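Local coordinates for protein transcriptional regulator, TetR family (Legionella pneumophila subsp. pneumophila str. Philadelphia 1, PDB 3ON4) that probably binds DNA through an N-terminal helix-turn-helix domain and regulates transcription, as other TetR-family proteins do, at residues A30-F33 against K34-A37; Y100-E103 against N104-C107; G181-H184 against F185-T189. One frame throughout, in Å; residues are numbered along the deposited sequence.

Interaction 1. Residues A30-F33 against K34-A37; sequences AFSF and KDIA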
# COMPACT_ATOMS: atom_id res chain seq x y z
N ALA A 30 -12.11 0.15 -8.96
CA ALA A 30 -11.98 1.09 -10.06
C ALA A 30 -11.94 0.40 -11.42
O ALA A 30 -11.41 0.98 -12.38
CB ALA A 30 -10.71 1.91 -9.86
N PHE A 31 -12.44 -0.82 -11.54
CA PHE A 31 -12.69 -1.38 -12.87
C PHE A 31 -14.03 -2.09 -12.84
O PHE A 31 -14.55 -2.41 -11.77
CB PHE A 31 -11.59 -2.35 -13.29
CG PHE A 31 -11.82 -3.75 -12.79
CD1 PHE A 31 -11.50 -4.09 -11.49
CD2 PHE A 31 -12.39 -4.71 -13.61
CE1 PHE A 31 -11.74 -5.37 -10.99
CE2 PHE A 31 -12.66 -6.00 -13.12
CZ PHE A 31 -12.32 -6.33 -11.82
N SER A 32 -14.57 -2.34 -14.02
CA SER A 32 -15.86 -3.01 -14.16
C SER A 32 -15.76 -4.08 -15.25
O SER A 32 -14.85 -4.06 -16.06
CB SER A 32 -16.93 -2.00 -14.55
OG SER A 32 -16.76 -1.58 -15.89
N PHE A 33 -16.72 -4.97 -15.30
CA PHE A 33 -16.81 -5.94 -16.41
C PHE A 33 -16.86 -5.24 -17.77
O PHE A 33 -16.29 -5.72 -18.75
CB PHE A 33 -18.05 -6.80 -16.25
CG PHE A 33 -17.87 -7.94 -15.28
CD1 PHE A 33 -16.83 -7.95 -14.35
CD2 PHE A 33 -18.77 -9.00 -15.30
CE1 PHE A 33 -16.69 -9.01 -13.46
CE2 PHE A 33 -18.62 -10.06 -14.42
CZ PHE A 33 -17.59 -10.06 -13.49
N LYS A 34 -17.55 -4.10 -17.82
CA LYS A 34 -17.63 -3.33 -19.07
C LYS A 34 -16.24 -2.86 -19.54
O LYS A 34 -15.96 -2.87 -20.73
CB LYS A 34 -18.53 -2.11 -18.88
CG LYS A 34 -18.65 -1.24 -20.10
CD LYS A 34 -19.30 -1.98 -21.27
CE LYS A 34 -19.77 -1.00 -22.34
NZ LYS A 34 -20.41 -1.76 -23.42
N ASP A 35 -15.39 -2.45 -18.61
CA ASP A 35 -14.01 -2.10 -18.96
C ASP A 35 -13.29 -3.27 -19.66
O ASP A 35 -12.51 -3.05 -20.62
CB ASP A 35 -13.20 -1.70 -17.74
CG ASP A 35 -13.64 -0.38 -17.14
OD1 ASP A 35 -14.05 0.51 -17.90
OD2 ASP A 35 -13.56 -0.26 -15.89
N ILE A 36 -13.51 -4.48 -19.16
CA ILE A 36 -12.85 -5.67 -19.71
C ILE A 36 -13.39 -5.96 -21.11
O ILE A 36 -12.62 -6.20 -22.04
CB ILE A 36 -13.05 -6.93 -18.84
CG1 ILE A 36 -12.40 -6.74 -17.47
CG2 ILE A 36 -12.49 -8.17 -19.52
CD1 ILE A 36 -12.59 -7.92 -16.55
N ALA A 37 -14.71 -5.94 -21.23
CA ALA A 37 -15.38 -6.19 -22.50
C ALA A 37 -14.88 -5.25 -23.60
O ALA A 37 -14.62 -5.67 -24.74
CB ALA A 37 -16.88 -6.03 -22.34
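Phe31 and Ile36 make the tightly packed half of this local contact, CE2 of the ring lying 3.9 Å from CD1 of the isoleucine where the two side chains meet at a slant. Both are buried: Leu22 of helix 11-26 and Leu57 of helix 54-77 touch the pair, and Ile47 of helix 44-50 reaches Ile36, while Lys54 lies against the Phe31 ring in a cation-pi contact. The other half is polar and more open, with Ser32 and Asp35 partly exposed and Lys34 turning its amine away into an exposed position. Here the chain enters helix 33-40 through a capping box. Ser32 OG accepts from Asp35 N at 3.2 Å, its torsion (chi1 73°) setting OG between the backbone N and the carbonyl carbon, facing the Asp35 N-H. In return Ser32 N donates to Asp35 OD2 at 3.0 Å, reaching the carboxylate from above its plane rather than within it. Behind the box the regular helix bonding takes over, Ala37 N meeting Phe33 O at 2.9 Å. The reciprocal bonds give partners to two backbone N-H groups at the helix start, and the Asp35 carboxylate, beside the N-terminus, is probably stabilised as an anion by the helix dipole.

Interaction 2. Residues Y100-E103 against N104-C107; sequences YNSE and NKMC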
# COMPACT_ATOMS: atom_id res chain seq x y z
N TYR A 100 6.31 -2.73 -11.23
CA TYR A 100 6.84 -1.49 -11.75
C TYR A 100 7.28 -1.55 -13.20
O TYR A 100 7.04 -0.62 -13.96
CB TYR A 100 7.99 -1.04 -10.86
CG TYR A 100 8.60 0.26 -11.22
CD1 TYR A 100 9.71 0.32 -12.06
CD2 TYR A 100 8.11 1.44 -10.69
CE1 TYR A 100 10.30 1.53 -12.38
CE2 TYR A 100 8.69 2.67 -11.01
CZ TYR A 100 9.80 2.70 -11.85
OH TYR A 100 10.39 3.89 -12.18
N ASN A 101 7.93 -2.64 -13.61
CA ASN A 101 8.41 -2.75 -14.98
C ASN A 101 7.26 -2.98 -15.99
O ASN A 101 7.42 -2.70 -17.17
CB ASN A 101 9.40 -3.90 -15.12
CG ASN A 101 10.68 -3.70 -14.34
OD1 ASN A 101 11.00 -2.59 -13.87
ND2 ASN A 101 11.47 -4.78 -14.24
N SER A 102 6.13 -3.50 -15.54
CA SER A 102 5.00 -3.80 -16.42
C SER A 102 3.98 -2.67 -16.35
O SER A 102 3.06 -2.68 -15.53
CB SER A 102 4.36 -5.14 -16.03
OG SER A 102 3.26 -5.45 -16.88
N GLU A 103 4.19 -1.65 -17.18
CA GLU A 103 3.28 -0.51 -17.25
C GLU A 103 2.95 0.11 -15.89
O GLU A 103 1.80 0.45 -15.61
CB GLU A 103 2.00 -0.91 -18.01
CG GLU A 103 2.31 -1.40 -19.45
CD GLU A 103 1.07 -1.81 -20.27
OE1 GLU A 103 -0.05 -1.83 -19.73
OE2 GLU A 103 1.25 -2.13 -21.46
N ASN A 104 3.98 0.23 -15.06
CA ASN A 104 3.92 0.95 -13.78
C ASN A 104 2.86 0.38 -12.83
O ASN A 104 2.26 1.12 -12.05
CB ASN A 104 3.65 2.43 -14.02
CG ASN A 104 3.98 3.30 -12.83
OD1 ASN A 104 5.04 3.15 -12.21
ND2 ASN A 104 3.08 4.21 -12.50
N LYS A 105 2.67 -0.94 -12.89
CA LYS A 105 1.73 -1.63 -12.03
C LYS A 105 2.14 -1.73 -10.57
O LYS A 105 3.33 -1.73 -10.23
CB LYS A 105 1.44 -3.03 -12.55
CG LYS A 105 0.50 -3.06 -13.76
CD LYS A 105 0.59 -4.37 -14.49
CE LYS A 105 0.04 -4.30 -15.90
NZ LYS A 105 0.39 -5.54 -16.65
N MSE A 106 1.13 -1.81 -9.71
CA MSE A 106 1.34 -2.14 -8.31
C MSE A 106 1.24 -3.65 -8.15
O MSE A 106 0.64 -4.34 -8.99
CB MSE A 106 0.27 -1.43 -7.46
CG MSE A 106 0.31 -1.66 -5.96
SE MSE A 106 2.02 -1.22 -5.17
CE MSE A 106 1.67 -1.85 -3.38
N CYS A 107 1.79 -4.16 -7.05
CA CYS A 107 1.60 -5.55 -6.65
C CYS A 107 0.11 -5.86 -6.56
O CYS A 107 -0.63 -5.08 -5.96
CB CYS A 107 2.20 -5.76 -5.26
SG CYS A 107 1.95 -7.43 -4.54
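Lys105 lays its extended side chain across the backbone of Ser102, and the amine NZ ends 2.9 Å from Ser102 OG, to which it donates a hydrogen bond. Ser102 turns its hydroxyl anti to its own backbone nitrogen (chi1 -180°), which brings OG to the amine, while CG, CD and CE of the lysine run past the Ser102 carbonyl oxygen, CG at 3.1 Å from Ser102 O. That same oxygen accepts from Lys105 N at 3.2 Å, the donor standing well above the carbonyl plane. Backbone and side chain of the lysine thus hold one serine from two points. On the Tyr100 side the meeting is looser: Asn104 OD1 comes to 3.8 Å from Tyr100 CD2, with the ring and amide planes turned 75° apart, and a weak bond from Asn104 N to Tyr100 O, 3.4 Å long, accompanies it. Glu103 and Asn104 both take left-handed backbone angles (positive phi) where the chain turns back between helices 84-98 and 108-115. The Lys105 side chain also touches Ala21 and Gln24 of helix 11-26. Glu103 OE1, 4.8 Å from Lys105 NZ, is too far for a direct bond but probably lends the amine some favourable electrostatics. The internal bonds hold the turn's shape, while the salt bridge from Glu103 OE1 to Lys25 joins it to helix 11-26.

Interaction 3. Residues G181-H184 against F185-T189; sequences GVRH and FIDQT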
# COMPACT_ATOMS: atom_id res chain seq x y z
N GLY A 181 16.07 1.62 -2.59
CA GLY A 181 16.04 1.50 -1.13
C GLY A 181 15.70 0.12 -0.62
O GLY A 181 16.24 -0.32 0.40
N VAL A 182 14.80 -0.56 -1.32
CA VAL A 182 14.45 -1.93 -0.99
C VAL A 182 15.67 -2.82 -1.22
O VAL A 182 16.02 -3.64 -0.36
CB VAL A 182 13.31 -2.46 -1.87
CG1 VAL A 182 12.95 -3.89 -1.43
CG2 VAL A 182 12.11 -1.52 -1.80
N ARG A 183 16.28 -2.68 -2.38
CA ARG A 183 17.50 -3.44 -2.68
C ARG A 183 18.62 -3.14 -1.70
O ARG A 183 19.29 -4.06 -1.26
CB ARG A 183 17.94 -3.19 -4.11
CG ARG A 183 19.17 -3.98 -4.56
CD ARG A 183 19.06 -5.49 -4.36
NE ARG A 183 20.31 -6.10 -4.83
CZ ARG A 183 20.52 -6.64 -6.03
NH1 ARG A 183 19.56 -6.73 -6.94
NH2 ARG A 183 21.72 -7.13 -6.31
N HIS A 184 18.83 -1.86 -1.37
CA HIS A 184 19.84 -1.48 -0.37
C HIS A 184 19.58 -2.17 0.97
O HIS A 184 20.50 -2.66 1.60
CB HIS A 184 19.85 0.04 -0.11
CG HIS A 184 20.41 0.85 -1.24
ND1 HIS A 184 21.53 0.47 -1.96
CD2 HIS A 184 20.03 2.05 -1.76
CE1 HIS A 184 21.80 1.38 -2.87
NE2 HIS A 184 20.91 2.35 -2.77
N PHE A 185 18.33 -2.20 1.43
CA PHE A 185 18.00 -2.87 2.69
C PHE A 185 18.39 -4.35 2.64
O PHE A 185 18.97 -4.89 3.58
CB PHE A 185 16.51 -2.73 3.02
CG PHE A 185 16.07 -3.55 4.21
CD1 PHE A 185 16.20 -3.06 5.49
CD2 PHE A 185 15.50 -4.81 4.04
CE1 PHE A 185 15.80 -3.81 6.60
CE2 PHE A 185 15.07 -5.55 5.13
CZ PHE A 185 15.23 -5.05 6.41
N ILE A 186 18.06 -4.99 1.53
CA ILE A 186 18.36 -6.42 1.34
C ILE A 186 19.88 -6.64 1.41
O ILE A 186 20.38 -7.47 2.19
CB ILE A 186 17.77 -6.94 -0.01
CG1 ILE A 186 16.24 -6.94 0.01
CG2 ILE A 186 18.28 -8.34 -0.33
CD1 ILE A 186 15.56 -7.12 -1.38
N ASP A 187 20.61 -5.85 0.62
CA ASP A 187 22.05 -5.98 0.48
C ASP A 187 22.77 -5.69 1.78
O ASP A 187 23.80 -6.29 2.05
CB ASP A 187 22.57 -5.02 -0.60
CG ASP A 187 22.12 -5.39 -1.99
OD1 ASP A 187 21.55 -6.50 -2.17
OD2 ASP A 187 22.35 -4.56 -2.92
N GLN A 188 22.26 -4.74 2.56
CA GLN A 188 22.94 -4.35 3.80
C GLN A 188 22.56 -5.24 5.00
O GLN A 188 23.34 -5.36 5.94
CB GLN A 188 22.73 -2.87 4.12
CG GLN A 188 23.28 -1.89 3.06
CD GLN A 188 24.78 -2.04 2.82
OE1 GLN A 188 25.59 -1.91 3.74
NE2 GLN A 188 25.17 -2.31 1.57
N THR A 189 21.39 -5.87 4.93
CA THR A 189 20.85 -6.61 6.08
C THR A 189 21.14 -8.11 6.01
O THR A 189 21.42 -8.71 7.05
CB THR A 189 19.33 -6.39 6.26
OG1 THR A 189 19.04 -4.99 6.25
CG2 THR A 189 18.83 -6.99 7.59
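Arg183 leaves the helix with CG opposite its backbone nitrogen (chi1 -177°) and then bends at chi2, 54°, which carries NE along the helix to Asp187, one turn on. There NE lies 3.0 Å from Asp187 OD1, which it meets on the syn side and close to the carboxylate plane; a weaker bond of 3.2 Å joins NE to Asp187 OD2. The guanidinium and carboxylate planes stand nearly perpendicular, 85° apart, and within this i to i+4 salt bridge NE does the bonding, shared unequally between the two oxygens. Asp187 OD1 has a second partner in Gln89 of helix 84-98. One residue back, Val182 and Ile186 lie side by side, CG1 of the valine 4.2 Å from CD1 of the isoleucine, and Phe92 and Ile88 of helix 84-98 press on this apolar strip. The Phe185 ring packs on Leu155 and Leu162 of helix 149-173. At the end of the helix, Phe185 O accepts from both Thr189 N and Thr189 OG1, the latter at 2.7 Å, the two donors approaching from opposite faces of the carbonyl plane. Gln158 of the second subunit donates to Gly181 O. The whole is an amphipathic last helix of a TetR-type C-terminal domain, at its subunit interface.

The three contacts follow one another along the chain, each between residues close in sequence, in an all-helical protein that assembles as a dimer. Interaction 1 opens helix 33-40 in the predicted helix-turn-helix, and interaction 3 lies on helix 177-189 on the other side of the chain's centre, their centres about 38 Å apart. Interaction 2, in the loop between helices 84-98 and 108-115, sits about 19 Å from the first centre and 20 Å from the last. Helix 11-26 packs against interactions 1 and 2; helix 149-173 packs against interactions 2 and 3, and helix 84-98, which leads into the loop of interaction 2, packs against interaction 3. Interaction 2 thus joins the probable DNA-binding domain to the C-terminal domain, whose last helix reaches the second subunit.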